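Local coordinates for protein aquaporin AqpM (Methanothermobacter marburgensis str. Marburg, PDB 2F2B) that forms a membrane channel that lets water move in either direction in response to osmotic changes and also passes some glycerol, at residues Gly140-Tyr143 with Trp144-Met147; Thr154-Leu157 with Met158-Met162. One frame throughout, in Å; residues are numbered along the deposited sequence.

Contact 1. Residues Gly140-Tyr143 with Trp144-Met147; sequences GISY and WQAM
The backbone of S142 and Y143 turns out of an irregular loop into the first turn of helix 143-166, where S142 O accepts from A146 N at 3.0 Å and Y143 O from M147 N. S142 is the N-cap residue, and with Q145 it completes a capping box, the reciprocal side-chain to backbone exchange that closes the amino end of many helices. In one direction Q145 N donates to S142 OG over 3.3 Å. In the other, S142 N donates to Q145 OE1 at 2.8 Å and nearly straight (172°), meeting the oxygen somewhat out of its carbonyl plane. With chi1 at 74°, the S142 hydroxyl lies between its own N and carbonyl carbon, which turns it toward the amide of Q145. The Q145 amide is anchored further: its NE2 donates to the backbone O of Q120 of a neighbouring subunit, and two waters lie between the group and G140 O; one accepts from NE2, and the other is placed to donate to OE1. The methyl CG2 of I141 rests on Q145 CB, the two side chains crossing at about a right angle.

Y143 turns the edge of its ring, at CD1, toward the face of the W144 indole, a T-shaped stack with planes at 77° and the ring centroid 5.1 Å from that of the six-membered indole ring. The phenol hydroxyl is hydrogen-bonded to S223 OG, just ahead of helix 224-243, so the tyrosine also ties this helix start to the beginning of helix 224-243. M147 runs alongside the tyrosine in the same direction, its bent chain bringing the terminal methyl CE to 3.5 Å from Y143 OH.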
ATOM      1  N   GLY A 140     -18.711  -3.863  22.982  1.00 19.96           N
ATOM      2  CA  GLY A 140     -18.770  -5.296  23.215  1.00 19.62           C
ATOM      3  C   GLY A 140     -17.445  -5.928  23.601  1.00 19.86           C
ATOM      4  O   GLY A 140     -17.401  -7.098  23.981  1.00 20.12           O
ATOM      5  N   ILE A 141     -16.360  -5.165  23.511  1.00 17.72           N
ATOM      6  CA  ILE A 141     -15.041  -5.685  23.854  1.00 17.38           C
ATOM      7  C   ILE A 141     -14.715  -5.385  25.317  1.00 16.71           C
ATOM      8  O   ILE A 141     -14.737  -4.231  25.744  1.00 16.77           O
ATOM      9  CB  ILE A 141     -13.949  -5.061  22.945  1.00 15.84           C
ATOM     10  CG1 ILE A 141     -14.268  -5.354  21.471  1.00 16.34           C
ATOM     11  CG2 ILE A 141     -12.577  -5.589  23.334  1.00 16.04           C
ATOM     12  CD1 ILE A 141     -14.346  -6.838  21.113  1.00 15.98           C
ATOM     13  N   SER A 142     -14.406  -6.428  26.083  1.00 17.58           N
ATOM     14  CA  SER A 142     -14.094  -6.261  27.501  1.00 19.05           C
ATOM     15  C   SER A 142     -12.656  -5.826  27.750  1.00 19.93           C
ATOM     16  O   SER A 142     -11.814  -5.850  26.850  1.00 19.10           O
ATOM     17  CB  SER A 142     -14.349  -7.563  28.262  1.00 19.95           C
ATOM     18  OG  SER A 142     -13.336  -8.512  27.982  1.00 20.17           O
ATOM     19  N   TYR A 143     -12.387  -5.432  28.990  1.00 19.16           N
ATOM     20  CA  TYR A 143     -11.065  -4.991  29.403  1.00 19.77           C
ATOM     21  C   TYR A 143      -9.997  -6.035  29.092  1.00 19.55           C
ATOM     22  O   TYR A 143      -8.939  -5.705  28.558  1.00 18.80           O
ATOM     23  CB  TYR A 143     -11.081  -4.675  30.908  1.00 20.16           C
ATOM     24  CG  TYR A 143      -9.731  -4.363  31.518  1.00 20.17           C
ATOM     25  CD1 TYR A 143      -8.825  -5.382  31.824  1.00 20.90           C
ATOM     26  CD2 TYR A 143      -9.356  -3.049  31.788  1.00 19.85           C
ATOM     27  CE1 TYR A 143      -7.580  -5.097  32.384  1.00 21.17           C
ATOM     28  CE2 TYR A 143      -8.116  -2.753  32.345  1.00 21.15           C
ATOM     29  CZ  TYR A 143      -7.234  -3.780  32.639  1.00 20.87           C
ATOM     30  OH  TYR A 143      -6.006  -3.486  33.180  1.00 23.48           O
ATOM     31  N   TRP A 144     -10.275  -7.293  29.420  1.00 17.92           N
ATOM     32  CA  TRP A 144      -9.306  -8.355  29.180  1.00 18.96           C
ATOM     33  C   TRP A 144      -9.150  -8.722  27.711  1.00 17.14           C
ATOM     34  O   TRP A 144      -8.072  -9.136  27.290  1.00 16.33           O
ATOM     35  CB  TRP A 144      -9.652  -9.591  30.016  1.00 22.76           C
ATOM     36  CG  TRP A 144      -9.427  -9.352  31.480  1.00 26.96           C
ATOM     37  CD1 TRP A 144     -10.380  -9.227  32.449  1.00 30.12           C
ATOM     38  CD2 TRP A 144      -8.166  -9.133  32.128  1.00 29.26           C
ATOM     39  NE1 TRP A 144      -9.792  -8.939  33.660  1.00 31.37           N
ATOM     40  CE2 TRP A 144      -8.434  -8.876  33.490  1.00 31.10           C
ATOM     41  CE3 TRP A 144      -6.835  -9.125  31.686  1.00 29.86           C
ATOM     42  CZ2 TRP A 144      -7.420  -8.614  34.419  1.00 31.73           C
ATOM     43  CZ3 TRP A 144      -5.825  -8.865  32.609  1.00 31.23           C
ATOM     44  CH2 TRP A 144      -6.125  -8.612  33.962  1.00 32.10           C
ATOM     45  N   GLN A 145     -10.216  -8.573  26.929  1.00 15.24           N
ATOM     46  CA  GLN A 145     -10.126  -8.869  25.501  1.00 15.42           C
ATOM     47  C   GLN A 145      -9.217  -7.840  24.834  1.00 15.10           C
ATOM     48  O   GLN A 145      -8.401  -8.183  23.980  1.00 16.25           O
ATOM     49  CB  GLN A 145     -11.506  -8.824  24.852  1.00 15.78           C
ATOM     50  CG  GLN A 145     -12.357 -10.040  25.131  1.00 18.35           C
ATOM     51  CD  GLN A 145     -13.754  -9.884  24.580  1.00 20.78           C
ATOM     52  OE1 GLN A 145     -14.547  -9.094  25.089  1.00 21.51           O
ATOM     53  NE2 GLN A 145     -14.060 -10.627  23.522  1.00 22.99           N
ATOM     54  N   ALA A 146      -9.364  -6.580  25.228  1.00 15.12           N
ATOM     55  CA  ALA A 146      -8.544  -5.503  24.676  1.00 14.53           C
ATOM     56  C   ALA A 146      -7.096  -5.710  25.103  1.00 15.31           C
ATOM     57  O   ALA A 146      -6.162  -5.466  24.336  1.00 13.69           O
ATOM     58  CB  ALA A 146      -9.056  -4.147  25.170  1.00 14.59           C
ATOM     59  N   MET A 147      -6.917  -6.163  26.338  1.00 14.93           N
ATOM     60  CA  MET A 147      -5.589  -6.428  26.870  1.00 16.54           C
ATOM     61  C   MET A 147      -4.908  -7.511  26.035  1.00 15.35           C
ATOM     62  O   MET A 147      -3.753  -7.368  25.639  1.00 13.51           O
ATOM     63  CB  MET A 147      -5.696  -6.894  28.326  1.00 19.92           C
ATOM     64  CG  MET A 147      -4.370  -7.269  28.961  1.00 24.48           C
ATOM     65  SD  MET A 147      -3.368  -5.828  29.332  1.00 29.82           S
ATOM     66  CE  MET A 147      -4.074  -5.346  30.916  1.00 26.67           C
TER
HETATM   67  O   HOH W   1     -16.810  -9.480  22.750  1.00 25.92           O
HETATM   68  O   HOH W   2     -17.055  -9.024  26.183  1.00 41.71           O

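Contact 2. Residues Thr154-Leu157 with Met158-Met162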
ATOM      1  N   THR A 154       1.454  -6.179  20.046  1.00  9.91           N
ATOM      2  CA  THR A 154       2.780  -5.667  20.361  1.00 10.29           C
ATOM      3  C   THR A 154       3.831  -6.772  20.258  1.00  9.90           C
ATOM      4  O   THR A 154       5.002  -6.497  20.002  1.00 10.34           O
ATOM      5  CB  THR A 154       2.812  -5.018  21.760  1.00 11.20           C
ATOM      6  OG1 THR A 154       1.702  -4.116  21.891  1.00 10.17           O
ATOM      7  CG2 THR A 154       4.098  -4.215  21.937  1.00 11.84           C
ATOM      8  N   PHE A 155       3.411  -8.020  20.452  1.00 10.12           N
ATOM      9  CA  PHE A 155       4.327  -9.148  20.326  1.00 10.88           C
ATOM     10  C   PHE A 155       4.833  -9.181  18.880  1.00 10.27           C
ATOM     11  O   PHE A 155       6.036  -9.289  18.634  1.00 10.09           O
ATOM     12  CB  PHE A 155       3.608 -10.466  20.650  1.00 12.01           C
ATOM     13  CG  PHE A 155       4.470 -11.690  20.485  1.00 13.57           C
ATOM     14  CD1 PHE A 155       5.201 -12.197  21.558  1.00 15.74           C
ATOM     15  CD2 PHE A 155       4.558 -12.332  19.252  1.00 16.08           C
ATOM     16  CE1 PHE A 155       6.008 -13.331  21.404  1.00 17.43           C
ATOM     17  CE2 PHE A 155       5.362 -13.465  19.088  1.00 17.29           C
ATOM     18  CZ  PHE A 155       6.087 -13.964  20.167  1.00 17.67           C
ATOM     19  N   LEU A 156       3.915  -9.086  17.919  1.00 10.06           N
ATOM     20  CA  LEU A 156       4.320  -9.104  16.512  1.00  8.84           C
ATOM     21  C   LEU A 156       5.236  -7.927  16.198  1.00  9.33           C
ATOM     22  O   LEU A 156       6.262  -8.087  15.535  1.00  7.80           O
ATOM     23  CB  LEU A 156       3.099  -9.061  15.583  1.00  9.27           C
ATOM     24  CG  LEU A 156       3.458  -8.990  14.091  1.00  8.27           C
ATOM     25  CD1 LEU A 156       4.315 -10.194  13.711  1.00  8.62           C
ATOM     26  CD2 LEU A 156       2.193  -8.950  13.244  1.00  8.93           C
ATOM     27  N   LEU A 157       4.861  -6.741  16.671  1.00  8.40           N
ATOM     28  CA  LEU A 157       5.677  -5.554  16.436  1.00  9.32           C
ATOM     29  C   LEU A 157       7.100  -5.744  16.954  1.00  9.81           C
ATOM     30  O   LEU A 157       8.069  -5.534  16.225  1.00  8.51           O
ATOM     31  CB  LEU A 157       5.055  -4.330  17.117  1.00 10.28           C
ATOM     32  CG  LEU A 157       5.926  -3.064  17.161  1.00  9.70           C
ATOM     33  CD1 LEU A 157       6.319  -2.644  15.744  1.00 11.11           C
ATOM     34  CD2 LEU A 157       5.166  -1.943  17.861  1.00 12.04           C
ATOM     35  N   MET A 158       7.224  -6.153  18.212  1.00  9.93           N
ATOM     36  CA  MET A 158       8.543  -6.325  18.817  1.00 10.60           C
ATOM     37  C   MET A 158       9.390  -7.449  18.216  1.00 10.57           C
ATOM     38  O   MET A 158      10.598  -7.284  18.041  1.00 10.38           O
ATOM     39  CB  MET A 158       8.402  -6.539  20.327  1.00 11.06           C
ATOM     40  CG  MET A 158       9.713  -6.406  21.107  1.00 12.96           C
ATOM     41  SD  MET A 158      10.375  -4.710  21.129  1.00 16.61           S
ATOM     42  CE  MET A 158      12.090  -5.014  20.821  1.00 17.48           C
ATOM     43  N   ILE A 159       8.779  -8.586  17.900  1.00  9.68           N
ATOM     44  CA  ILE A 159       9.563  -9.680  17.331  1.00 10.82           C
ATOM     45  C   ILE A 159      10.073  -9.283  15.943  1.00 10.48           C
ATOM     46  O   ILE A 159      11.153  -9.700  15.520  1.00 10.45           O
ATOM     47  CB  ILE A 159       8.754 -11.010  17.279  1.00 11.47           C
ATOM     48  CG1 ILE A 159       9.732 -12.194  17.223  1.00 13.90           C
ATOM     49  CG2 ILE A 159       7.815 -11.034  16.072  1.00 12.80           C
ATOM     50  CD1 ILE A 159       9.085 -13.551  17.421  1.00 15.40           C
ATOM     51  N   THR A 160       9.313  -8.441  15.246  1.00 10.12           N
ATOM     52  CA  THR A 160       9.724  -7.971  13.930  1.00  8.32           C
ATOM     53  C   THR A 160      10.903  -7.012  14.126  1.00 10.16           C
ATOM     54  O   THR A 160      11.899  -7.081  13.406  1.00 10.34           O
ATOM     55  CB  THR A 160       8.561  -7.244  13.214  1.00  9.70           C
ATOM     56  OG1 THR A 160       7.476  -8.164  13.036  1.00  9.91           O
ATOM     57  CG2 THR A 160       9.004  -6.723  11.845  1.00 10.00           C
ATOM     58  N   ILE A 161      10.797  -6.132  15.119  1.00 10.10           N
ATOM     59  CA  ILE A 161      11.872  -5.186  15.404  1.00  9.81           C
ATOM     60  C   ILE A 161      13.162  -5.948  15.733  1.00 11.10           C
ATOM     61  O   ILE A 161      14.243  -5.569  15.289  1.00 10.51           O
ATOM     62  CB  ILE A 161      11.487  -4.248  16.582  1.00 10.25           C
ATOM     63  CG1 ILE A 161      10.450  -3.224  16.096  1.00 10.06           C
ATOM     64  CG2 ILE A 161      12.732  -3.543  17.138  1.00 10.17           C
ATOM     65  CD1 ILE A 161       9.860  -2.356  17.203  1.00 10.91           C
ATOM     66  N   MET A 162      13.038  -7.033  16.490  1.00 12.11           N
ATOM     67  CA  MET A 162      14.208  -7.833  16.853  1.00 13.75           C
ATOM     68  C   MET A 162      14.875  -8.417  15.608  1.00 13.97           C
ATOM     69  O   MET A 162      16.097  -8.358  15.457  1.00 14.79           O
ATOM     70  CB  MET A 162      13.805  -8.983  17.785  1.00 14.91           C
ATOM     71  CG  MET A 162      13.381  -8.560  19.185  1.00 15.19           C
ATOM     72  SD  MET A 162      14.722  -7.763  20.114  1.00 17.21           S
ATOM     73  CE  MET A 162      15.826  -9.157  20.398  1.00 19.86           C
TER
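L156 O is gripped twice by T160, whose OG1 donates to it at 2.8 Å and whose backbone N donates at 3.1 Å, the two arriving from opposite faces of the carbonyl plane. The hydroxyl reaches back because chi1 of T160 (-61°) sets OG1 beside its own backbone N. This Thr-to-carbonyl bond satisfies a buried hydroxyl within its own transmembrane helix. L156 CD1 lies beside the same hydroxyl, 3.8 Å from T160 OG1. The main chain is otherwise regular alpha-helix, with M158 N on T154 O and I159 N on F155 O. Apolar side chains meet one turn apart. CD1 of L157 touches CD1 of I161 at 3.8 Å, while I159 CD1 approaches the CE2 and CZ side of the F155 ring at 4.1 Å.

The side chains pack into several neighbours at once. L156, L157, T160 and I161 pack on helix 175-194, and M158 and I161 also reach helix 83-91, which begins within the first NPA motif; L157 touches N82 of that motif. F155, L156, I159 and T160 meet I13, F21, A72 and A68 of a neighbouring subunit, while T154, F155 and M158 lie against helix 224-243.

Both contacts belong to helix 143-166 and follow one another along the chain: contact 1 starts the helix at its predicted extracellular end, and contact 2 lies further along, within the predicted membrane span. Their centres are 21 Å apart, and about 7 Å separates their nearest atoms, so they do not touch. Each packs against helices 175-194 and 224-243 and against a neighbouring subunit, which makes this helix part of both the helical bundle of one channel and the interface of the homotetramer. Contact 2 also reaches N82 of the first NPA motif and helix 83-91, whereas contact 1 is bonded to S223, just before helix 224-243.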